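Local coordinates for structural protein (unclassified Rudivirus, PDB 6WQ0), which self-assembles into a helical, filamentous nucleocapsid whose subunits wrap around the viral DNA and keep it in the A-form, at residues L81-A86 and N123-S128; Q46-K51 and A86-G91. All coordinates share one frame; numbering follows the deposited sequence.

Both contacts are built on helix 71-89 of this all-helical coat protein, and they meet at A86, which ends the 81-86 segment and begins the 86-91 segment. Their centres lie 11 Å apart. Along the chain the segments alternate: 46-51 at the break between helices 27-48 and 50-64, then 81-86 and 86-91 in succession, then 123-128 at the end of helix 115-126. Contact 1 joins helix 71-89 to the C-terminal helix, contact 2 joins its last turn to that break, and L126 CD2 packs on L87 CD1 between them. In both, helix 71-89 also presents arginine to DNA phosphates, so one helix serves fold and DNA wrapping together.

Contact 1: L81-A86 and N123-S128; sequences LKVARA and NIILGS. With nucleotides of chain A; nucleotides of chain B.
V83 touches both I125 and L126 with a single methyl: its CG1 lies 4.2 Å from I125 CG2 and at the same distance from L126 CG. CG1 stands anti to the backbone N (chi1 171°) and meets both side chains. The CB of I125 is directed toward segment 81-86, and its branch methyl CG2 meets V83, whereas the first side-chain bond of L126 runs alongside and only the end of the chain turns in. This protein-protein side is loose, with 145 Å² buried and purely apolar touching. Beyond it helix 115-126 stops at G127, whose positive phi (106°) takes the exposed chain out of helical geometry.

The DNA side of segment 81-86 is more fully packed: L81, K82 and R85, all buried, line the DNA backbone. L81 CB lies against the sugar O4' of DA145 of chain A. The aliphatic part of R85, extended from CG to NE, passes the same nucleotide and carries the guanidinium on to the other strand. There NH1 and NH2 both give weak, bent hydrogen bonds to OP2 of DA150 of chain B, NH2 at 3.0 Å. R85 thus passes one strand's phosphate and bonds weakly to the other's, consistent with the coordination of DNA phosphates by positively charged residues in this coat. K82 lies along the DA145 phosphate, and its NZ makes a weak hydrogen bond to Y106 of a neighbouring subunit.

Two other helices pack around it: helix 50-64 places F52 on A84 and V55 on I125, and helix 94-111 sets L96 against A86 and L126.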
ATOM      1  N   LEU C  81      47.729 -51.320  50.299  1.00 19.45           N
ATOM      2  CA  LEU C  81      46.400 -50.776  50.070  1.00 19.45           C
ATOM      3  C   LEU C  81      45.341 -51.781  50.477  1.00 19.45           C
ATOM      4  O   LEU C  81      44.388 -51.425  51.177  1.00 19.45           O
ATOM      5  CB  LEU C  81      46.240 -50.370  48.609  1.00 19.45           C
ATOM      6  CG  LEU C  81      47.155 -49.256  48.107  1.00 19.45           C
ATOM      7  CD1 LEU C  81      46.950 -49.047  46.626  1.00 19.45           C
ATOM      8  CD2 LEU C  81      46.908 -47.975  48.867  1.00 19.45           C
ATOM      9  N   LYS C  82      45.550 -53.050  50.124  1.00 19.70           N
ATOM     10  CA  LYS C  82      44.639 -54.103  50.545  1.00 19.70           C
ATOM     11  C   LYS C  82      44.423 -54.056  52.049  1.00 19.70           C
ATOM     12  O   LYS C  82      43.279 -53.985  52.515  1.00 19.70           O
ATOM     13  CB  LYS C  82      45.193 -55.458  50.110  1.00 19.70           C
ATOM     14  CG  LYS C  82      44.204 -56.589  50.120  1.00 19.70           C
ATOM     15  CD  LYS C  82      43.233 -56.499  48.984  1.00 19.70           C
ATOM     16  CE  LYS C  82      42.357 -57.725  48.904  1.00 19.70           C
ATOM     17  NZ  LYS C  82      43.167 -58.906  48.545  1.00 19.70           N
ATOM     18  N   VAL C  83      45.509 -54.014  52.822  1.00 20.00           N
ATOM     19  CA  VAL C  83      45.377 -53.979  54.275  1.00 20.00           C
ATOM     20  C   VAL C  83      44.563 -52.769  54.701  1.00 20.00           C
ATOM     21  O   VAL C  83      43.628 -52.885  55.501  1.00 20.00           O
ATOM     22  CB  VAL C  83      46.763 -53.991  54.940  1.00 20.00           C
ATOM     23  CG1 VAL C  83      46.628 -53.745  56.421  1.00 20.00           C
ATOM     24  CG2 VAL C  83      47.456 -55.307  54.688  1.00 20.00           C
ATOM     25  N   ALA C  84      44.876 -51.597  54.140  1.00 19.34           N
ATOM     26  CA  ALA C  84      44.133 -50.400  54.505  1.00 19.34           C
ATOM     27  C   ALA C  84      42.654 -50.573  54.216  1.00 19.34           C
ATOM     28  O   ALA C  84      41.812 -50.179  55.031  1.00 19.34           O
ATOM     29  CB  ALA C  84      44.694 -49.189  53.765  1.00 19.34           C
ATOM     30  N   ARG C  85      42.324 -51.217  53.094  1.00 18.88           N
ATOM     31  CA  ARG C  85      40.931 -51.501  52.781  1.00 18.88           C
ATOM     32  C   ARG C  85      40.252 -52.191  53.953  1.00 18.88           C
ATOM     33  O   ARG C  85      39.227 -51.717  54.455  1.00 18.88           O
ATOM     34  CB  ARG C  85      40.856 -52.354  51.517  1.00 18.88           C
ATOM     35  CG  ARG C  85      39.460 -52.600  51.006  1.00 18.88           C
ATOM     36  CD  ARG C  85      39.489 -53.406  49.737  1.00 18.88           C
ATOM     37  NE  ARG C  85      38.175 -53.907  49.358  1.00 18.88           N
ATOM     38  CZ  ARG C  85      37.860 -55.194  49.290  1.00 18.88           C
ATOM     39  NH1 ARG C  85      38.768 -56.113  49.573  1.00 18.88           N
ATOM     40  NH2 ARG C  85      36.639 -55.562  48.937  1.00 18.88           N
ATOM     41  N   ALA C  86      40.860 -53.269  54.454  1.00 19.68           N
ATOM     42  CA  ALA C  86      40.282 -53.982  55.585  1.00 19.68           C
ATOM     43  C   ALA C  86      40.069 -53.048  56.765  1.00 19.68           C
ATOM     44  O   ALA C  86      38.980 -53.014  57.350  1.00 19.68           O
ATOM     45  CB  ALA C  86      41.174 -55.154  55.977  1.00 19.68           C
ATOM     46  N   ASN C 123      53.595 -53.250  59.562  1.00 27.88           N
ATOM     47  CA  ASN C 123      53.987 -52.517  60.756  1.00 27.88           C
ATOM     48  C   ASN C 123      53.830 -51.015  60.561  1.00 27.88           C
ATOM     49  O   ASN C 123      53.343 -50.320  61.455  1.00 27.88           O
ATOM     50  CB  ASN C 123      55.424 -52.871  61.130  1.00 27.88           C
ATOM     51  CG  ASN C 123      55.902 -52.150  62.364  1.00 27.88           C
ATOM     52  OD1 ASN C 123      55.776 -52.651  63.475  1.00 27.88           O
ATOM     53  ND2 ASN C 123      56.471 -50.971  62.174  1.00 27.88           N
ATOM     54  N   ILE C 124      54.234 -50.492  59.403  1.00 26.28           N
ATOM     55  CA  ILE C 124      54.043 -49.061  59.179  1.00 26.28           C
ATOM     56  C   ILE C 124      52.561 -48.720  59.078  1.00 26.28           C
ATOM     57  O   ILE C 124      52.161 -47.588  59.373  1.00 26.28           O
ATOM     58  CB  ILE C 124      54.826 -48.582  57.938  1.00 26.28           C
ATOM     59  CG1 ILE C 124      55.063 -47.073  58.001  1.00 26.28           C
ATOM     60  CG2 ILE C 124      54.091 -48.906  56.655  1.00 26.28           C
ATOM     61  CD1 ILE C 124      56.038 -46.653  59.043  1.00 26.28           C
ATOM     62  N   ILE C 125      51.718 -49.673  58.681  1.00 26.28           N
ATOM     63  CA  ILE C 125      50.300 -49.357  58.515  1.00 26.28           C
ATOM     64  C   ILE C 125      49.519 -49.554  59.810  1.00 26.28           C
ATOM     65  O   ILE C 125      48.824 -48.641  60.265  1.00 26.28           O
ATOM     66  CB  ILE C 125      49.678 -50.178  57.373  1.00 26.28           C
ATOM     67  CG1 ILE C 125      50.315 -49.785  56.044  1.00 26.28           C
ATOM     68  CG2 ILE C 125      48.185 -49.941  57.301  1.00 26.28           C
ATOM     69  CD1 ILE C 125      49.713 -50.477  54.867  1.00 26.28           C
ATOM     70  N   LEU C 126      49.607 -50.740  60.409  1.00 27.64           N
ATOM     71  CA  LEU C 126      48.785 -51.051  61.571  1.00 27.64           C
ATOM     72  C   LEU C 126      49.481 -50.800  62.897  1.00 27.64           C
ATOM     73  O   LEU C 126      48.801 -50.684  63.921  1.00 27.64           O
ATOM     74  CB  LEU C 126      48.327 -52.510  61.524  1.00 27.64           C
ATOM     75  CG  LEU C 126      47.251 -52.856  60.502  1.00 27.64           C
ATOM     76  CD1 LEU C 126      46.721 -54.242  60.762  1.00 27.64           C
ATOM     77  CD2 LEU C 126      46.137 -51.831  60.534  1.00 27.64           C
ATOM     78  N   GLY C 127      50.805 -50.722  62.910  1.00 29.25           N
ATOM     79  CA  GLY C 127      51.567 -50.501  64.119  1.00 29.25           C
ATOM     80  C   GLY C 127      52.292 -51.724  64.624  1.00 29.25           C
ATOM     81  O   GLY C 127      53.246 -51.587  65.397  1.00 29.25           O
ATOM     82  N   SER C 128      51.867 -52.913  64.216  1.00 31.38           N
ATOM     83  CA  SER C 128      52.481 -54.165  64.614  1.00 31.38           C
ATOM     84  C   SER C 128      52.517 -55.095  63.413  1.00 31.38           C
ATOM     85  O   SER C 128      51.641 -55.023  62.545  1.00 31.38           O
ATOM     86  CB  SER C 128      51.704 -54.828  65.761  1.00 31.38           C
ATOM     87  OG  SER C 128      52.268 -56.078  66.109  1.00 31.38           O
TER
ATOM     88  P    DA A 145      41.939 -54.238  46.325  1.00 16.44           P
ATOM     89  OP1  DA A 145      41.193 -54.879  47.410  1.00 16.44           O
ATOM     90  OP2  DA A 145      41.513 -54.439  44.934  1.00 16.44           O
ATOM     91  O5'  DA A 145      41.961 -52.670  46.575  1.00 16.44           O
ATOM     92  C5'  DA A 145      42.304 -52.152  47.837  1.00 16.44           C
ATOM     93  C4'  DA A 145      42.565 -50.664  47.749  1.00 16.44           C
ATOM     94  O4'  DA A 145      43.522 -50.414  46.702  1.00 16.44           O
ATOM     95  C3'  DA A 145      41.378 -49.820  47.348  1.00 16.44           C
ATOM     96  O3'  DA A 145      40.556 -49.553  48.460  1.00 16.44           O
ATOM     97  C2'  DA A 145      42.063 -48.561  46.853  1.00 16.44           C
ATOM     98  C1'  DA A 145      43.285 -49.133  46.148  1.00 16.44           C
ATOM     99  N9   DA A 145      43.126 -49.254  44.701  1.00 16.44           N
ATOM    100  C8   DA A 145      43.020 -50.396  43.965  1.00 16.44           C
ATOM    101  N7   DA A 145      42.886 -50.186  42.681  1.00 16.44           N
ATOM    102  C5   DA A 145      42.911 -48.809  42.572  1.00 16.44           C
ATOM    103  C6   DA A 145      42.816 -47.945  41.472  1.00 16.44           C
ATOM    104  N6   DA A 145      42.677 -48.368  40.217  1.00 16.44           N
ATOM    105  N1   DA A 145      42.882 -46.620  41.712  1.00 16.44           N
ATOM    106  C2   DA A 145      43.024 -46.204  42.969  1.00 16.44           C
ATOM    107  N3   DA A 145      43.122 -46.920  44.075  1.00 16.44           N
ATOM    108  C4   DA A 145      43.062 -48.225  43.804  1.00 16.44           C
TER
ATOM    109  P    DA B 150      37.685 -59.583  47.523  1.00 18.51           P
ATOM    110  OP1  DA B 150      39.125 -59.859  47.599  1.00 18.51           O
ATOM    111  OP2  DA B 150      37.203 -58.196  47.585  1.00 18.51           O
ATOM    112  O5'  DA B 150      37.112 -60.222  46.181  1.00 18.51           O
ATOM    113  C5'  DA B 150      37.471 -61.544  45.813  1.00 18.51           C
ATOM    114  C4'  DA B 150      36.511 -62.103  44.782  1.00 18.51           C
ATOM    115  O4'  DA B 150      35.160 -62.033  45.278  1.00 18.51           O
ATOM    116  C3'  DA B 150      36.420 -61.338  43.486  1.00 18.51           C
ATOM    117  O3'  DA B 150      37.513 -61.609  42.664  1.00 18.51           O
ATOM    118  C2'  DA B 150      35.142 -61.928  42.923  1.00 18.51           C
ATOM    119  C1'  DA B 150      34.277 -61.973  44.173  1.00 18.51           C
ATOM    120  N9   DA B 150      33.427 -60.806  44.299  1.00 18.51           N
ATOM    121  C8   DA B 150      33.658 -59.678  45.026  1.00 18.51           C
ATOM    122  N7   DA B 150      32.710 -58.784  44.922  1.00 18.51           N
ATOM    123  C5   DA B 150      31.796 -59.376  44.072  1.00 18.51           C
ATOM    124  C6   DA B 150      30.562 -58.954  43.565  1.00 18.51           C
ATOM    125  N6   DA B 150      30.011 -57.778  43.860  1.00 18.51           N
ATOM    126  N1   DA B 150      29.912 -59.787  42.730  1.00 18.51           N
ATOM    127  C2   DA B 150      30.457 -60.966  42.447  1.00 18.51           C
ATOM    128  N3   DA B 150      31.607 -61.467  42.857  1.00 18.51           N
ATOM    129  C4   DA B 150      32.230 -60.616  43.677  1.00 18.51           C
TER

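Contact 2: Q46-K51 and A86-G91; sequences QTNVPK and ALNRIG. With nucleotides of chain B.
The break between helices 27-48 and 50-64 meets the last turn of helix 71-89 here, and N88 joins them with both ends of its amide. Its OD1 accepts from K51 NZ at 3.0 Å, while its ND2 gives a weak hydrogen bond to N48 OD1 at 3.5 Å. With CG anti to the backbone N (chi1 -165°), the N88 amide extends toward the break. K51 reaches it with a chain extended beyond CG, and its ammonium arrives tilted 27° from the carbonyl plane. The N48 and N88 amides stand nearly perpendicular, their planes 76° apart. The other end of N48 is held within its own helix, where ND2 bonds to N44 O, and T6 of a different neighbouring subunit from the one supplying Y106 packs on both asparagines.

One residue on, R89 turns to the DNA through bends at chi2 and chi3. Its NH1 and NH2 grip the two phosphate oxygens of DT147 of chain B in a bidentate pair, NH2 to OP1 at 2.9 Å and NH1 to OP2 at 3.2 Å. That phosphorus lies in the guanidinium plane, at its edge, while C5' of DA148 and C3' of DT147 cover one face.

The K51 bond, helped by the weak one to N48, probably sets the rotation of the N88 amide, and the K51 ammonium probably polarises its carbonyl. The paired bonds hold the R89 guanidinium edge-on to the DT147 phosphate, a grip on the backbone consistent with binding that does not read the bases.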
ATOM      1  N   GLN C  46      36.634 -37.162  48.930  1.00 16.50           N
ATOM      2  CA  GLN C  46      37.332 -36.418  49.973  1.00 16.50           C
ATOM      3  C   GLN C  46      37.345 -37.165  51.294  1.00 16.50           C
ATOM      4  O   GLN C  46      38.292 -37.031  52.072  1.00 16.50           O
ATOM      5  CB  GLN C  46      36.683 -35.055  50.170  1.00 16.50           C
ATOM      6  CG  GLN C  46      36.874 -34.089  49.034  1.00 16.50           C
ATOM      7  CD  GLN C  46      35.956 -32.897  49.150  1.00 16.50           C
ATOM      8  OE1 GLN C  46      35.107 -32.841  50.034  1.00 16.50           O
ATOM      9  NE2 GLN C  46      36.117 -31.937  48.253  1.00 16.50           N
ATOM     10  N   THR C  47      36.302 -37.940  51.574  1.00 16.95           N
ATOM     11  CA  THR C  47      36.254 -38.672  52.830  1.00 16.95           C
ATOM     12  C   THR C  47      37.230 -39.839  52.828  1.00 16.95           C
ATOM     13  O   THR C  47      37.849 -40.135  53.854  1.00 16.95           O
ATOM     14  CB  THR C  47      34.825 -39.150  53.090  1.00 16.95           C
ATOM     15  OG1 THR C  47      33.973 -38.017  53.283  1.00 16.95           O
ATOM     16  CG2 THR C  47      34.750 -40.037  54.316  1.00 16.95           C
ATOM     17  N   ASN C  48      37.412 -40.497  51.683  1.00 17.56           N
ATOM     18  CA  ASN C  48      38.101 -41.782  51.694  1.00 17.56           C
ATOM     19  C   ASN C  48      39.532 -41.775  51.173  1.00 17.56           C
ATOM     20  O   ASN C  48      40.347 -42.541  51.684  1.00 17.56           O
ATOM     21  CB  ASN C  48      37.295 -42.813  50.900  1.00 17.56           C
ATOM     22  CG  ASN C  48      36.043 -43.226  51.616  1.00 17.56           C
ATOM     23  OD1 ASN C  48      36.102 -43.876  52.655  1.00 17.56           O
ATOM     24  ND2 ASN C  48      34.896 -42.846  51.073  1.00 17.56           N
ATOM     25  N   VAL C  49      39.871 -40.966  50.176  1.00 17.42           N
ATOM     26  CA  VAL C  49      41.162 -41.119  49.500  1.00 17.42           C
ATOM     27  C   VAL C  49      42.373 -40.734  50.358  1.00 17.42           C
ATOM     28  O   VAL C  49      43.432 -41.368  50.210  1.00 17.42           O
ATOM     29  CB  VAL C  49      41.157 -40.351  48.168  1.00 17.42           C
ATOM     30  CG1 VAL C  49      42.479 -40.503  47.446  1.00 17.42           C
ATOM     31  CG2 VAL C  49      40.041 -40.867  47.295  1.00 17.42           C
ATOM     32  N   PRO C  50      42.300 -39.730  51.253  1.00 17.98           N
ATOM     33  CA  PRO C  50      43.484 -39.414  52.079  1.00 17.98           C
ATOM     34  C   PRO C  50      44.085 -40.598  52.828  1.00 17.98           C
ATOM     35  O   PRO C  50      45.318 -40.708  52.924  1.00 17.98           O
ATOM     36  CB  PRO C  50      42.939 -38.359  53.045  1.00 17.98           C
ATOM     37  CG  PRO C  50      41.901 -37.676  52.292  1.00 17.98           C
ATOM     38  CD  PRO C  50      41.273 -38.680  51.385  1.00 17.98           C
ATOM     39  N   LYS C  51      43.244 -41.491  53.354  1.00 19.05           N
ATOM     40  CA  LYS C  51      43.726 -42.654  54.086  1.00 19.05           C
ATOM     41  C   LYS C  51      44.556 -43.584  53.220  1.00 19.05           C
ATOM     42  O   LYS C  51      45.308 -44.404  53.753  1.00 19.05           O
ATOM     43  CB  LYS C  51      42.553 -43.436  54.672  1.00 19.05           C
ATOM     44  CG  LYS C  51      41.505 -42.587  55.348  1.00 19.05           C
ATOM     45  CD  LYS C  51      40.274 -43.409  55.672  1.00 19.05           C
ATOM     46  CE  LYS C  51      39.167 -42.528  56.205  1.00 19.05           C
ATOM     47  NZ  LYS C  51      37.867 -43.236  56.267  1.00 19.05           N
ATOM     48  N   ALA C  86      40.860 -53.269  54.454  1.00 19.68           N
ATOM     49  CA  ALA C  86      40.282 -53.982  55.585  1.00 19.68           C
ATOM     50  C   ALA C  86      40.069 -53.048  56.765  1.00 19.68           C
ATOM     51  O   ALA C  86      38.980 -53.014  57.350  1.00 19.68           O
ATOM     52  CB  ALA C  86      41.174 -55.154  55.977  1.00 19.68           C
ATOM     53  N   LEU C  87      41.076 -52.240  57.094  1.00 20.10           N
ATOM     54  CA  LEU C  87      40.951 -51.351  58.240  1.00 20.10           C
ATOM     55  C   LEU C  87      39.836 -50.339  58.029  1.00 20.10           C
ATOM     56  O   LEU C  87      39.146 -49.959  58.979  1.00 20.10           O
ATOM     57  CB  LEU C  87      42.278 -50.644  58.498  1.00 20.10           C
ATOM     58  CG  LEU C  87      42.301 -49.632  59.640  1.00 20.10           C
ATOM     59  CD1 LEU C  87      42.268 -50.343  60.971  1.00 20.10           C
ATOM     60  CD2 LEU C  87      43.517 -48.739  59.532  1.00 20.10           C
ATOM     61  N   ASN C  88      39.637 -49.897  56.790  1.00 19.76           N
ATOM     62  CA  ASN C  88      38.577 -48.933  56.541  1.00 19.76           C
ATOM     63  C   ASN C  88      37.208 -49.589  56.605  1.00 19.76           C
ATOM     64  O   ASN C  88      36.213 -48.914  56.871  1.00 19.76           O
ATOM     65  CB  ASN C  88      38.787 -48.264  55.186  1.00 19.76           C
ATOM     66  CG  ASN C  88      37.954 -47.022  55.016  1.00 19.76           C
ATOM     67  OD1 ASN C  88      37.853 -46.203  55.919  1.00 19.76           O
ATOM     68  ND2 ASN C  88      37.333 -46.885  53.858  1.00 19.76           N
ATOM     69  N   ARG C  89      37.140 -50.902  56.381  1.00 19.62           N
ATOM     70  CA  ARG C  89      35.850 -51.569  56.256  1.00 19.62           C
ATOM     71  C   ARG C  89      35.332 -52.044  57.605  1.00 19.62           C
ATOM     72  O   ARG C  89      34.229 -51.678  58.022  1.00 19.62           O
ATOM     73  CB  ARG C  89      35.964 -52.740  55.278  1.00 19.62           C
ATOM     74  CG  ARG C  89      34.708 -53.570  55.120  1.00 19.62           C
ATOM     75  CD  ARG C  89      33.702 -52.889  54.233  1.00 19.62           C
ATOM     76  NE  ARG C  89      32.662 -52.238  55.010  1.00 19.62           N
ATOM     77  CZ  ARG C  89      31.605 -51.639  54.488  1.00 19.62           C
ATOM     78  NH1 ARG C  89      31.445 -51.605  53.181  1.00 19.62           N
ATOM     79  NH2 ARG C  89      30.714 -51.070  55.276  1.00 19.62           N
ATOM     80  N   ILE C  90      36.114 -52.863  58.303  1.00 21.42           N
ATOM     81  CA  ILE C  90      35.608 -53.564  59.473  1.00 21.42           C
ATOM     82  C   ILE C  90      36.180 -53.048  60.788  1.00 21.42           C
ATOM     83  O   ILE C  90      35.598 -53.320  61.847  1.00 21.42           O
ATOM     84  CB  ILE C  90      35.849 -55.082  59.344  1.00 21.42           C
ATOM     85  CG1 ILE C  90      37.336 -55.395  59.244  1.00 21.42           C
ATOM     86  CG2 ILE C  90      35.102 -55.638  58.139  1.00 21.42           C
ATOM     87  CD1 ILE C  90      37.618 -56.851  59.057  1.00 21.42           C
ATOM     88  N   GLY C  91      37.289 -52.323  60.759  1.00 22.32           N
ATOM     89  CA  GLY C  91      37.865 -51.752  61.959  1.00 22.32           C
ATOM     90  C   GLY C  91      38.939 -52.635  62.559  1.00 22.32           C
ATOM     91  O   GLY C  91      39.281 -53.704  62.048  1.00 22.32           O
TER
ATOM     92  P    DT B 147      27.820 -50.163  53.612  1.00 18.26           P
ATOM     93  OP1  DT B 147      28.409 -49.425  54.741  1.00 18.26           O
ATOM     94  OP2  DT B 147      28.557 -50.376  52.351  1.00 18.26           O
ATOM     95  O5'  DT B 147      27.344 -51.587  54.143  1.00 18.26           O
ATOM     96  C5'  DT B 147      26.966 -51.751  55.491  1.00 18.26           C
ATOM     97  C4'  DT B 147      26.840 -53.223  55.833  1.00 18.26           C
ATOM     98  O4'  DT B 147      25.825 -53.824  55.001  1.00 18.26           O
ATOM     99  C3'  DT B 147      28.110 -54.047  55.634  1.00 18.26           C
ATOM    100  O3'  DT B 147      28.443 -54.715  56.835  1.00 18.26           O
ATOM    101  C2'  DT B 147      27.749 -55.032  54.520  1.00 18.26           C
ATOM    102  C1'  DT B 147      26.239 -55.104  54.613  1.00 18.26           C
ATOM    103  N1   DT B 147      25.583 -55.440  53.315  1.00 18.26           N
ATOM    104  C2   DT B 147      24.862 -56.602  53.203  1.00 18.26           C
ATOM    105  O2   DT B 147      24.713 -57.383  54.117  1.00 18.26           O
ATOM    106  N3   DT B 147      24.309 -56.814  51.979  1.00 18.26           N
ATOM    107  C4   DT B 147      24.402 -56.004  50.874  1.00 18.26           C
ATOM    108  O4   DT B 147      23.870 -56.290  49.813  1.00 18.26           O
ATOM    109  C5   DT B 147      25.174 -54.801  51.055  1.00 18.26           C
ATOM    110  C7   DT B 147      25.357 -53.840  49.921  1.00 18.26           C
ATOM    111  C6   DT B 147      25.721 -54.582  52.250  1.00 18.26           C
ATOM    112  P    DA B 148      29.973 -54.995  57.219  1.00 19.82           P
ATOM    113  OP1  DA B 148      29.977 -55.493  58.598  1.00 19.82           O
ATOM    114  OP2  DA B 148      30.760 -53.805  56.874  1.00 19.82           O
ATOM    115  O5'  DA B 148      30.385 -56.214  56.280  1.00 19.82           O
ATOM    116  C5'  DA B 148      31.359 -56.068  55.255  1.00 19.82           C
ATOM    117  C4'  DA B 148      31.563 -57.396  54.551  1.00 19.82           C
ATOM    118  O4'  DA B 148      30.283 -57.908  54.147  1.00 19.82           O
ATOM    119  C3'  DA B 148      32.374 -57.343  53.273  1.00 19.82           C
ATOM    120  O3'  DA B 148      33.756 -57.477  53.566  1.00 19.82           O
ATOM    121  C2'  DA B 148      31.860 -58.558  52.501  1.00 19.82           C
ATOM    122  C1'  DA B 148      30.427 -58.717  53.004  1.00 19.82           C
ATOM    123  N9   DA B 148      29.414 -58.331  52.034  1.00 19.82           N
ATOM    124  C8   DA B 148      29.005 -57.071  51.731  1.00 19.82           C
ATOM    125  N7   DA B 148      28.073 -57.023  50.818  1.00 19.82           N
ATOM    126  C5   DA B 148      27.851 -58.345  50.505  1.00 19.82           C
ATOM    127  C6   DA B 148      26.971 -58.968  49.611  1.00 19.82           C
ATOM    128  N6   DA B 148      26.126 -58.302  48.831  1.00 19.82           N
ATOM    129  N1   DA B 148      26.997 -60.312  49.545  1.00 19.82           N
ATOM    130  C2   DA B 148      27.853 -60.977  50.323  1.00 19.82           C
ATOM    131  N3   DA B 148      28.720 -60.499  51.206  1.00 19.82           N
ATOM    132  C4   DA B 148      28.665 -59.165  51.250  1.00 19.82           C
TER